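Long-range contacts in sister chromatid cohesion protein (Chaetomium thermophilum, PDB 5T8V), which probably loads cohesin onto chromatin as a member of the Scc2/Nipped-B family, this chain being its C-terminal fragment of helical HEAT repeats: residues A93-T97 and N122-A126; I127-R131 and T198-L203; S133-M137 and A151-A155; K190-L194 and S243-T247; L204-S208 and V256-M260. All coordinates share one frame; numbering follows the deposited sequence.

Contact 1: residues A93-T97 and N122-A126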
# COMPACT_ATOMS: atom_id res chain seq x y z
N ALA A 93 19.81 26.44 -64.84
CA ALA A 93 18.75 25.53 -64.43
C ALA A 93 18.03 26.02 -63.18
O ALA A 93 16.83 25.79 -63.02
CB ALA A 93 19.31 24.13 -64.20
N LEU A 94 18.75 26.70 -62.29
CA LEU A 94 18.14 27.20 -61.06
C LEU A 94 17.34 28.47 -61.30
O LEU A 94 16.25 28.64 -60.74
CB LEU A 94 19.22 27.43 -60.00
CG LEU A 94 19.75 26.14 -59.38
CD1 LEU A 94 21.11 26.35 -58.72
CD2 LEU A 94 18.74 25.61 -58.37
N ARG A 95 17.87 29.38 -62.13
CA ARG A 95 17.11 30.58 -62.48
C ARG A 95 15.84 30.23 -63.24
O ARG A 95 14.86 30.98 -63.19
CB ARG A 95 17.98 31.53 -63.30
CG ARG A 95 19.01 32.30 -62.48
CD ARG A 95 19.73 33.36 -63.31
NE ARG A 95 20.69 32.78 -64.25
CZ ARG A 95 20.42 32.43 -65.51
NH1 ARG A 95 19.20 32.59 -66.01
NH2 ARG A 95 21.37 31.90 -66.26
N GLN A 96 15.84 29.10 -63.96
CA GLN A 96 14.65 28.70 -64.70
C GLN A 96 13.45 28.54 -63.76
O GLN A 96 12.35 29.03 -64.05
CB GLN A 96 14.91 27.40 -65.46
CG GLN A 96 13.70 26.85 -66.20
CD GLN A 96 13.19 27.79 -67.27
OE1 GLN A 96 13.89 28.70 -67.70
NE2 GLN A 96 11.95 27.57 -67.70
N THR A 97 13.65 27.87 -62.63
CA THR A 97 12.56 27.50 -61.73
C THR A 97 12.55 28.34 -60.45
O THR A 97 11.92 27.94 -59.46
CB THR A 97 12.65 26.02 -61.37
OG1 THR A 97 13.89 25.75 -60.72
CG2 THR A 97 12.54 25.16 -62.62
N ASN A 122 12.47 20.35 -65.99
CA ASN A 122 13.17 21.54 -65.52
C ASN A 122 13.33 21.53 -64.00
O ASN A 122 14.40 21.88 -63.48
CB ASN A 122 12.43 22.79 -65.97
CG ASN A 122 12.51 23.01 -67.46
OD1 ASN A 122 13.35 22.44 -68.15
ND2 ASN A 122 11.62 23.86 -67.98
N LEU A 123 12.29 21.13 -63.28
CA LEU A 123 12.36 21.10 -61.82
C LEU A 123 13.49 20.19 -61.34
O LEU A 123 14.37 20.61 -60.58
CB LEU A 123 11.02 20.65 -61.24
CG LEU A 123 10.98 20.39 -59.74
CD1 LEU A 123 11.44 21.62 -58.96
CD2 LEU A 123 9.58 19.97 -59.31
N GLU A 124 13.47 18.93 -61.78
CA GLU A 124 14.52 17.99 -61.41
C GLU A 124 15.89 18.49 -61.85
O GLU A 124 16.86 18.44 -61.08
CB GLU A 124 14.23 16.62 -62.02
CG GLU A 124 13.15 15.83 -61.30
CD GLU A 124 12.93 14.46 -61.89
OE1 GLU A 124 12.11 14.34 -62.83
OE2 GLU A 124 13.58 13.50 -61.42
N ALA A 125 15.98 18.99 -63.08
CA ALA A 125 17.24 19.55 -63.56
C ALA A 125 17.76 20.61 -62.60
O ALA A 125 18.97 20.71 -62.37
CB ALA A 125 17.05 20.14 -64.96
N ALA A 126 16.86 21.41 -62.02
CA ALA A 126 17.28 22.44 -61.08
C ALA A 126 17.70 21.84 -59.74
O ALA A 126 18.71 22.25 -59.16
CB ALA A 126 16.15 23.45 -60.87
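Within the helical, HEAT-repeat-containing fragment of the cohesin loader, Ala93 in the last turn of helix 81-96 and Thr97 just beyond it pack on Ala126 and Asn122 near the start of helix 120-136. Small residues bring the two backbones together: the CA atoms of Ala93 and Ala126 are 4.8 Å apart, both residues being alanines. The Ala126 methyl points at helix 81-96, where it meets both the carbonyl oxygen of Ala93 and the hydroxyl of Thr97. In return, Ala93 CB faces the carbonyl of Ala125, 3.9 Å from its O atom. The two branches of Thr97 meet successive turns of helix 120-136. With chi1 at 61°, OG1 lies between its own N and carbonyl carbon and meets Ala126, while CG2 reaches the turn begun by Asn122, 4.1 Å from Asn122 CB. Leu94 adds its CD2 methyl, which lies 4.2 Å from Ala126 CB. At the outer margin the amides of Gln96 and Asn122 pass near each other, Gln96 NE2 3.7 Å from Asn122 ND2, their planes 70° apart. No hydrogen bond spans the two segments; the contact is made by van der Waals packing. Helix 149-172 covers one flank, where its Leu158 touches both Leu94 and Ala126; Leu123 packs on Leu196 of helix 190-213, and Leu47 from a loop lies against Gln96 and Asn122.

Contact 2: residues I127-R131 and T198-L203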
# COMPACT_ATOMS: atom_id res chain seq x y z
N ILE A 127 16.93 20.87 -59.24
CA ILE A 127 17.28 20.21 -57.98
C ILE A 127 18.70 19.66 -58.04
O ILE A 127 19.57 19.99 -57.22
CB ILE A 127 16.26 19.10 -57.66
CG1 ILE A 127 14.88 19.71 -57.42
CG2 ILE A 127 16.69 18.30 -56.43
CD1 ILE A 127 13.75 18.70 -57.33
N ARG A 128 18.96 18.81 -59.04
CA ARG A 128 20.27 18.18 -59.12
C ARG A 128 21.34 19.15 -59.60
O ARG A 128 22.53 18.92 -59.34
CB ARG A 128 20.18 16.95 -60.02
CG ARG A 128 19.42 15.82 -59.35
CD ARG A 128 19.67 14.48 -60.02
NE ARG A 128 19.20 13.38 -59.18
CZ ARG A 128 19.92 12.78 -58.24
NH1 ARG A 128 21.16 13.18 -57.98
NH2 ARG A 128 19.39 11.79 -57.54
N ALA A 129 20.96 20.23 -60.28
CA ALA A 129 21.91 21.31 -60.54
C ALA A 129 22.40 21.91 -59.23
O ALA A 129 23.61 22.10 -59.04
CB ALA A 129 21.26 22.38 -61.42
N ALA A 130 21.48 22.22 -58.32
CA ALA A 130 21.87 22.71 -57.00
C ALA A 130 22.78 21.71 -56.30
O ALA A 130 23.82 22.09 -55.75
CB ALA A 130 20.62 22.97 -56.15
N ARG A 131 22.41 20.43 -56.32
CA ARG A 131 23.26 19.42 -55.70
C ARG A 131 24.67 19.47 -56.27
O ARG A 131 25.66 19.43 -55.52
CB ARG A 131 22.65 18.03 -55.89
CG ARG A 131 23.44 16.94 -55.19
CD ARG A 131 22.63 15.66 -55.05
NE ARG A 131 23.20 14.79 -54.02
CZ ARG A 131 24.06 13.80 -54.25
NH1 ARG A 131 24.47 13.53 -55.48
NH2 ARG A 131 24.51 13.08 -53.23
N THR A 198 13.63 11.21 -54.79
CA THR A 198 15.05 10.90 -54.62
C THR A 198 15.90 12.14 -54.81
O THR A 198 16.83 12.39 -54.03
CB THR A 198 15.46 9.80 -55.61
OG1 THR A 198 14.71 8.61 -55.34
CG2 THR A 198 16.96 9.49 -55.49
N ASP A 199 15.61 12.94 -55.84
CA ASP A 199 16.35 14.17 -56.05
C ASP A 199 16.28 15.07 -54.82
O ASP A 199 17.29 15.62 -54.37
CB ASP A 199 15.81 14.90 -57.28
CG ASP A 199 15.97 14.10 -58.56
OD1 ASP A 199 16.38 12.92 -58.47
OD2 ASP A 199 15.67 14.64 -59.64
N ALA A 200 15.07 15.22 -54.26
CA ALA A 200 14.91 16.06 -53.07
C ALA A 200 15.75 15.53 -51.91
O ALA A 200 16.49 16.29 -51.27
CB ALA A 200 13.44 16.13 -52.68
N GLN A 201 15.65 14.23 -51.62
CA GLN A 201 16.47 13.65 -50.56
C GLN A 201 17.94 13.96 -50.78
O GLN A 201 18.63 14.47 -49.88
CB GLN A 201 16.26 12.13 -50.51
CG GLN A 201 14.90 11.68 -50.01
CD GLN A 201 14.85 10.18 -49.78
OE1 GLN A 201 15.87 9.49 -49.87
NE2 GLN A 201 13.66 9.66 -49.48
N LYS A 202 18.45 13.66 -51.98
CA LYS A 202 19.86 13.86 -52.27
C LYS A 202 20.27 15.32 -52.08
O LYS A 202 21.38 15.60 -51.62
CB LYS A 202 20.16 13.40 -53.69
CG LYS A 202 19.89 11.92 -53.93
CD LYS A 202 20.97 11.04 -53.30
CE LYS A 202 20.74 9.57 -53.63
NZ LYS A 202 20.74 9.30 -55.11
N LEU A 203 19.38 16.26 -52.41
CA LEU A 203 19.71 17.67 -52.22
C LEU A 203 19.77 18.01 -50.73
O LEU A 203 20.74 18.64 -50.28
CB LEU A 203 18.68 18.55 -52.93
CG LEU A 203 18.90 20.06 -52.75
CD1 LEU A 203 20.27 20.47 -53.26
CD2 LEU A 203 17.81 20.84 -53.45
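Arg128 and Asp199 form a salt bridge between helices 120-136 and 190-213. One carboxylate oxygen takes both contacts: Asp199 OD1 lies 2.9 Å from Arg128 NE and 3.3 Å from Arg128 NH2. It sits at the guanidinium edge, but the carboxylate plane is turned 80° from that of the guanidinium, and both hydrogen bonds are bent and weak. One turn on, Arg131 NE gives a weak bond of 3.1 Å to the backbone oxygen of Lys202. With CG anti to its own N (chi1 -176°) and the chain extended, Arg131 reaches across to that carbonyl, and its NH1 bonds to Gln63. Lys202 runs between the two arginines: its CD lies over one face of the Arg131 guanidinium, toward the rim. Two cationic groups come close where Lys202 NZ is 3.7 Å from Arg128 NH2; NZ also bonds to a citrate, probably from the crystallisation liquor, which would probably ease this. Beneath the polar groups, Ile127 CG2 packs on Leu203 CB at 4.0 Å, and Ala130 CB meets Leu203 CD1 at 3.8 Å. The short helical segments run nearly parallel, 22° apart with axes 9.1 Å from each other. A leucine in place of Arg128 would probably leave Asp199 without its cationic partner and close to Glu124, another acid. The weak, bent bonds of two arginines thus join the helices at the edge of an apolar layer.

Contact 3: residues S133-M137 and A151-A155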
# COMPACT_ATOMS: atom_id res chain seq x y z
N SER A 133 26.21 22.03 -57.68
CA SER A 133 26.88 23.24 -57.20
C SER A 133 27.43 23.04 -55.79
O SER A 133 28.61 23.32 -55.52
CB SER A 133 25.90 24.42 -57.23
OG SER A 133 25.51 24.72 -58.55
N MET A 134 26.59 22.54 -54.88
CA MET A 134 27.04 22.32 -53.51
C MET A 134 28.24 21.39 -53.47
O MET A 134 29.27 21.70 -52.85
CB MET A 134 25.89 21.76 -52.67
CG MET A 134 24.65 22.65 -52.61
SD MET A 134 25.00 24.34 -52.10
CE MET A 134 24.81 25.21 -53.66
N ARG A 135 28.13 20.23 -54.13
CA ARG A 135 29.25 19.29 -54.12
C ARG A 135 30.53 19.95 -54.64
O ARG A 135 31.61 19.73 -54.09
CB ARG A 135 28.91 18.06 -54.96
CG ARG A 135 30.09 17.12 -55.14
CD ARG A 135 29.62 15.72 -55.44
NE ARG A 135 29.00 15.09 -54.27
CZ ARG A 135 28.27 13.99 -54.32
NH1 ARG A 135 28.04 13.38 -55.48
NH2 ARG A 135 27.75 13.49 -53.20
N ILE A 136 30.41 20.78 -55.68
CA ILE A 136 31.57 21.53 -56.16
C ILE A 136 32.12 22.41 -55.05
O ILE A 136 33.34 22.59 -54.93
CB ILE A 136 31.19 22.36 -57.40
CG1 ILE A 136 30.98 21.42 -58.60
CG2 ILE A 136 32.27 23.40 -57.71
CD1 ILE A 136 30.38 22.09 -59.81
N MET A 137 31.25 22.97 -54.22
CA MET A 137 31.70 23.74 -53.06
C MET A 137 32.16 22.86 -51.91
O MET A 137 32.58 23.40 -50.88
CB MET A 137 30.59 24.68 -52.58
CG MET A 137 30.48 25.96 -53.38
SD MET A 137 29.27 27.11 -52.70
CE MET A 137 27.75 26.30 -53.18
N ALA A 151 24.24 30.65 -54.87
CA ALA A 151 23.92 29.26 -55.16
C ALA A 151 23.33 28.58 -53.93
O ALA A 151 22.32 27.87 -54.02
CB ALA A 151 25.16 28.52 -55.65
N ILE A 152 23.96 28.79 -52.77
CA ILE A 152 23.39 28.29 -51.52
C ILE A 152 21.98 28.81 -51.34
O ILE A 152 21.06 28.07 -50.97
CB ILE A 152 24.29 28.67 -50.33
CG1 ILE A 152 25.67 28.02 -50.49
CG2 ILE A 152 23.65 28.23 -49.02
CD1 ILE A 152 26.69 28.48 -49.47
N GLU A 153 21.76 30.10 -51.61
CA GLU A 153 20.43 30.68 -51.46
C GLU A 153 19.42 29.95 -52.34
O GLU A 153 18.32 29.61 -51.89
CB GLU A 153 20.47 32.17 -51.79
CG GLU A 153 19.45 33.00 -51.03
CD GLU A 153 19.72 33.02 -49.54
OE1 GLU A 153 20.88 32.79 -49.14
OE2 GLU A 153 18.78 33.27 -48.76
N GLN A 154 19.78 29.70 -53.60
CA GLN A 154 18.88 29.00 -54.51
C GLN A 154 18.57 27.60 -54.01
O GLN A 154 17.41 27.18 -53.97
CB GLN A 154 19.50 28.95 -55.91
CG GLN A 154 19.68 30.31 -56.57
CD GLN A 154 20.54 30.24 -57.82
OE1 GLN A 154 21.43 29.40 -57.94
NE2 GLN A 154 20.27 31.14 -58.76
N ALA A 155 19.61 26.85 -53.63
CA ALA A 155 19.40 25.50 -53.11
C ALA A 155 18.45 25.52 -51.91
O ALA A 155 17.51 24.72 -51.83
CB ALA A 155 20.74 24.88 -52.73
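Met134 supplies the close part of this contact, its terminal methyl resting on the turn that begins at Ala151. The chain bends at chi2 (-53°) and again at chi3, which carries CE to the far helix: it lies 3.7 Å from the backbone O of Ala151, 3.9 Å from Ala151 CB and 4.2 Å from Ala155 CB. The sulfur takes a different partner, with SD 4.1 Å from Ile152 CG1, as the two side chains pass obliquely. Met137, one turn along, approaches the same CG1 with its own methyl, CE at 3.8 Å, so that one carbon of Ile152 is touched by two methionines. The partners are helices 120-136 and 149-172, consecutive in the sequence and packed together in this helical, HEAT-repeat-containing fragment; the residues between the two segments make the turn from one to the other. The looser side is at Ser133, which offers only its CB, 4.5 Å from Ala151 CB, while its hydroxyl turns back to the carbonyl of Ala129 in its own helix. Met137 CE also stands farther from Ala151 CB, at 4.2 Å, than from Ile152. No hydrogen bond joins the segments. The buried side behind Met134 is filled instead by helix 190-213, whose Met206, Met207 and Leu210 touch it, and Met207 reaches Ala155 as well.

Contact 4: residues K190-L194 and S243-T247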
# COMPACT_ATOMS: atom_id res chain seq x y z
N LYS A 190 3.05 7.38 -59.87
CA LYS A 190 4.12 6.98 -58.96
C LYS A 190 5.50 7.04 -59.59
O LYS A 190 6.39 7.74 -59.09
CB LYS A 190 3.89 5.54 -58.47
CG LYS A 190 2.67 5.31 -57.61
CD LYS A 190 2.56 3.84 -57.26
CE LYS A 190 1.37 3.57 -56.35
NZ LYS A 190 0.08 3.93 -57.00
N ARG A 191 5.70 6.29 -60.68
CA ARG A 191 7.05 6.10 -61.20
C ARG A 191 7.69 7.41 -61.61
O ARG A 191 8.92 7.53 -61.60
CB ARG A 191 7.02 5.15 -62.40
CG ARG A 191 8.37 4.49 -62.67
CD ARG A 191 8.26 3.37 -63.68
NE ARG A 191 9.31 2.38 -63.50
CZ ARG A 191 9.35 1.21 -64.13
NH1 ARG A 191 8.40 0.86 -64.98
NH2 ARG A 191 10.36 0.38 -63.89
N ARG A 192 6.89 8.40 -61.98
CA ARG A 192 7.43 9.72 -62.26
C ARG A 192 7.64 10.52 -60.98
O ARG A 192 8.52 11.39 -60.94
CB ARG A 192 6.51 10.48 -63.21
CG ARG A 192 6.28 9.77 -64.53
CD ARG A 192 5.59 10.67 -65.55
NE ARG A 192 6.43 11.82 -65.90
CZ ARG A 192 6.08 12.76 -66.76
NH1 ARG A 192 4.90 12.72 -67.37
NH2 ARG A 192 6.91 13.77 -67.02
N ILE A 193 6.87 10.24 -59.93
CA ILE A 193 7.05 10.98 -58.68
C ILE A 193 8.33 10.54 -57.97
O ILE A 193 9.05 11.36 -57.40
CB ILE A 193 5.82 10.82 -57.78
CG1 ILE A 193 4.59 11.42 -58.47
CG2 ILE A 193 6.06 11.52 -56.43
CD1 ILE A 193 3.29 11.15 -57.74
N LEU A 194 8.62 9.23 -57.98
CA LEU A 194 9.73 8.72 -57.17
C LEU A 194 11.05 9.39 -57.48
O LEU A 194 11.72 9.86 -56.54
CB LEU A 194 9.83 7.20 -57.34
CG LEU A 194 9.27 6.38 -56.18
CD1 LEU A 194 7.81 6.71 -55.93
CD2 LEU A 194 9.45 4.89 -56.46
N SER A 243 -1.42 5.73 -49.18
CA SER A 243 -0.30 6.60 -49.47
C SER A 243 -0.02 6.57 -50.96
O SER A 243 -0.04 5.51 -51.58
CB SER A 243 0.95 6.18 -48.70
OG SER A 243 1.32 4.85 -49.04
N VAL A 244 0.26 7.75 -51.53
CA VAL A 244 0.52 7.84 -52.97
C VAL A 244 1.70 6.96 -53.35
O VAL A 244 1.66 6.22 -54.34
CB VAL A 244 0.75 9.30 -53.38
CG1 VAL A 244 1.06 9.40 -54.87
CG2 VAL A 244 -0.47 10.15 -53.04
N ILE A 245 2.78 7.03 -52.57
CA ILE A 245 3.99 6.25 -52.81
C ILE A 245 4.33 5.47 -51.55
O ILE A 245 3.70 5.63 -50.50
CB ILE A 245 5.18 7.13 -53.25
CG1 ILE A 245 5.49 8.18 -52.18
CG2 ILE A 245 4.87 7.80 -54.58
CD1 ILE A 245 6.73 9.02 -52.48
N GLU A 246 5.35 4.62 -51.66
CA GLU A 246 5.77 3.81 -50.53
C GLU A 246 6.15 4.68 -49.35
O GLU A 246 6.95 5.61 -49.47
CB GLU A 246 6.95 2.92 -50.93
CG GLU A 246 6.57 1.78 -51.86
CD GLU A 246 7.76 0.94 -52.28
OE1 GLU A 246 8.90 1.31 -51.94
OE2 GLU A 246 7.55 -0.10 -52.94
N THR A 247 5.56 4.38 -48.19
CA THR A 247 5.82 5.15 -46.98
C THR A 247 7.31 5.21 -46.64
O THR A 247 7.78 6.21 -46.09
CB THR A 247 5.04 4.53 -45.82
OG1 THR A 247 5.29 3.12 -45.77
CG2 THR A 247 3.54 4.77 -45.99
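Leu194 and Ile245 lie alongside each other, pointing opposite ways, where the loop leading into helix 247-267 lies against the N-terminal part of helix 190-213, within the helical, HEAT-repeat-containing fragment. Leu194 CD1 approaches the methyl branch of Ile245, meeting its CG2. Ile245 holds CG1 between its own N and carbonyl carbon (chi1 59°), which leaves CG2 beside the backbone N and turned to the helix, where it also meets Ile193 CG2 at 4.3 Å. Ile193 splits its branches between two partners: its longer one runs on to Val244 and crosses that side chain at about a right angle, Ile193 CD1 to Val244 CG1 at 4.0 Å. Leu186 of helix 180-187 touches both Ile193 and Val244 and extends the apolar patch. Lys190 works differently, laying its methylene chain along the carbonyl of Val244, with CE 3.3 Å from the O atom. Its ammonium nitrogen bonds elsewhere, to the backbone oxygen of Ser187. The loop is braced internally, since Ser243 OG donates to the backbone O of Ile245 at 2.9 Å, approaching from above the carbonyl plane, 35° out of it.

Contact 5: residues L204-S208 and V256-M260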
# COMPACT_ATOMS: atom_id res chain seq x y z
N LEU A 204 18.76 17.62 -49.96
CA LEU A 204 18.76 17.92 -48.53
C LEU A 204 20.01 17.35 -47.86
O LEU A 204 20.72 18.06 -47.14
CB LEU A 204 17.49 17.36 -47.89
CG LEU A 204 16.18 18.01 -48.34
CD1 LEU A 204 14.99 17.14 -47.95
CD2 LEU A 204 16.03 19.39 -47.73
N SER A 205 20.29 16.07 -48.08
CA SER A 205 21.49 15.47 -47.52
C SER A 205 22.74 16.21 -48.00
O SER A 205 23.70 16.38 -47.24
CB SER A 205 21.57 13.99 -47.88
OG SER A 205 21.94 13.82 -49.24
N MET A 206 22.73 16.66 -49.25
CA MET A 206 23.88 17.41 -49.75
C MET A 206 24.06 18.73 -49.01
O MET A 206 25.19 19.20 -48.85
CB MET A 206 23.74 17.67 -51.25
CG MET A 206 24.97 18.32 -51.88
SD MET A 206 26.46 17.32 -51.68
CE MET A 206 27.60 18.55 -51.07
N MET A 207 22.96 19.35 -48.56
CA MET A 207 23.08 20.54 -47.74
C MET A 207 23.65 20.21 -46.37
O MET A 207 24.53 20.92 -45.85
CB MET A 207 21.72 21.22 -47.59
CG MET A 207 21.09 21.65 -48.91
SD MET A 207 22.06 22.90 -49.77
CE MET A 207 21.83 24.32 -48.70
N SER A 208 23.16 19.12 -45.76
CA SER A 208 23.75 18.65 -44.51
C SER A 208 25.26 18.51 -44.64
O SER A 208 26.01 18.92 -43.74
CB SER A 208 23.13 17.31 -44.10
OG SER A 208 21.80 17.48 -43.66
N VAL A 256 16.78 11.90 -43.15
CA VAL A 256 17.60 13.01 -43.65
C VAL A 256 17.43 14.24 -42.76
O VAL A 256 18.39 14.95 -42.46
CB VAL A 256 17.25 13.31 -45.12
CG1 VAL A 256 17.78 14.68 -45.54
CG2 VAL A 256 17.82 12.23 -46.02
N ALA A 257 16.19 14.51 -42.34
CA ALA A 257 15.94 15.66 -41.48
C ALA A 257 16.67 15.52 -40.15
O ALA A 257 17.29 16.47 -39.67
CB ALA A 257 14.44 15.84 -41.26
N MET A 258 16.59 14.34 -39.54
CA MET A 258 17.31 14.12 -38.28
C MET A 258 18.80 14.36 -38.46
O MET A 258 19.43 15.04 -37.63
CB MET A 258 17.05 12.70 -37.78
CG MET A 258 15.62 12.49 -37.30
SD MET A 258 15.34 10.83 -36.68
CE MET A 258 13.64 10.96 -36.13
N ASP A 259 19.39 13.82 -39.53
CA ASP A 259 20.80 14.06 -39.79
C ASP A 259 21.09 15.56 -39.88
O ASP A 259 22.07 16.05 -39.30
CB ASP A 259 21.22 13.36 -41.09
CG ASP A 259 21.25 11.85 -40.95
OD1 ASP A 259 20.88 11.35 -39.87
OD2 ASP A 259 21.64 11.17 -41.92
N MET A 260 20.25 16.30 -40.60
CA MET A 260 20.49 17.73 -40.77
C MET A 260 20.44 18.45 -39.43
O MET A 260 21.31 19.29 -39.14
CB MET A 260 19.45 18.31 -41.73
CG MET A 260 19.75 19.74 -42.17
SD MET A 260 18.57 20.36 -43.38
CE MET A 260 18.96 19.35 -44.80
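Met260 and Leu204 meet at about a right angle between helices 190-213 and 247-267, a near-parallel helix-to-helix packing within the all-helical cohesin-loader fragment. Met260 leaves its backbone with CG anti to N (chi1 -170°) and stays extended as far as SD, then bends at chi3 (-68°), which places CE over the helix opposite. That methyl lies 4.0 Å from Leu204 CB, 4.3 Å from Met207 CB and close to the carbonyl O of Leu204. Ser208 sits beside the stem of the same side chain, its OG 3.4 Å from Met260 CG and without a hydrogen bond across the contact. Val256 presents the branch that lies anti to its own N, with CG1 3.6 Å from Leu204 CB and 3.8 Å from Ser205 N. Ser205 turns its hydroxyl back along its own helix, to the carbonyl of Lys202, and Met207 bends its end away from helix 247-267. The short segments are 16° apart, with axes 9.3 Å from each other. Helix 218-232 packs over one side, through Leu231 on Leu204 and Ala228 on Met260. Leu204 also touches Cys159 of helix 149-172, Met206 reaches Arg131 of helix 120-136, and Asp259 forms a salt bridge to Arg312 of helix 305-315.

In the fold
All five contacts lie near the N-terminal end of this long helical fragment, their centres 51 to 69 Å from the centre of the chain. Contacts 1, 2 and 3 share helix 120-136 and follow one another along it, with centres 11 to 13 Å apart; contacts 2, 4 and 5 share helix 190-213. Contact 2 thus joins the two series, and contact 3 is nested inside the loop it closes. Contact 4 lies at the N-terminal part of helix 190-213, about 17 Å from contact 2 between centres. Contacts 3 and 5 meet through Met134, Met206 and Met207. Helices 81-96, 120-136, 149-172, 190-213 and 247-267 thereby pack as one helical region at this end.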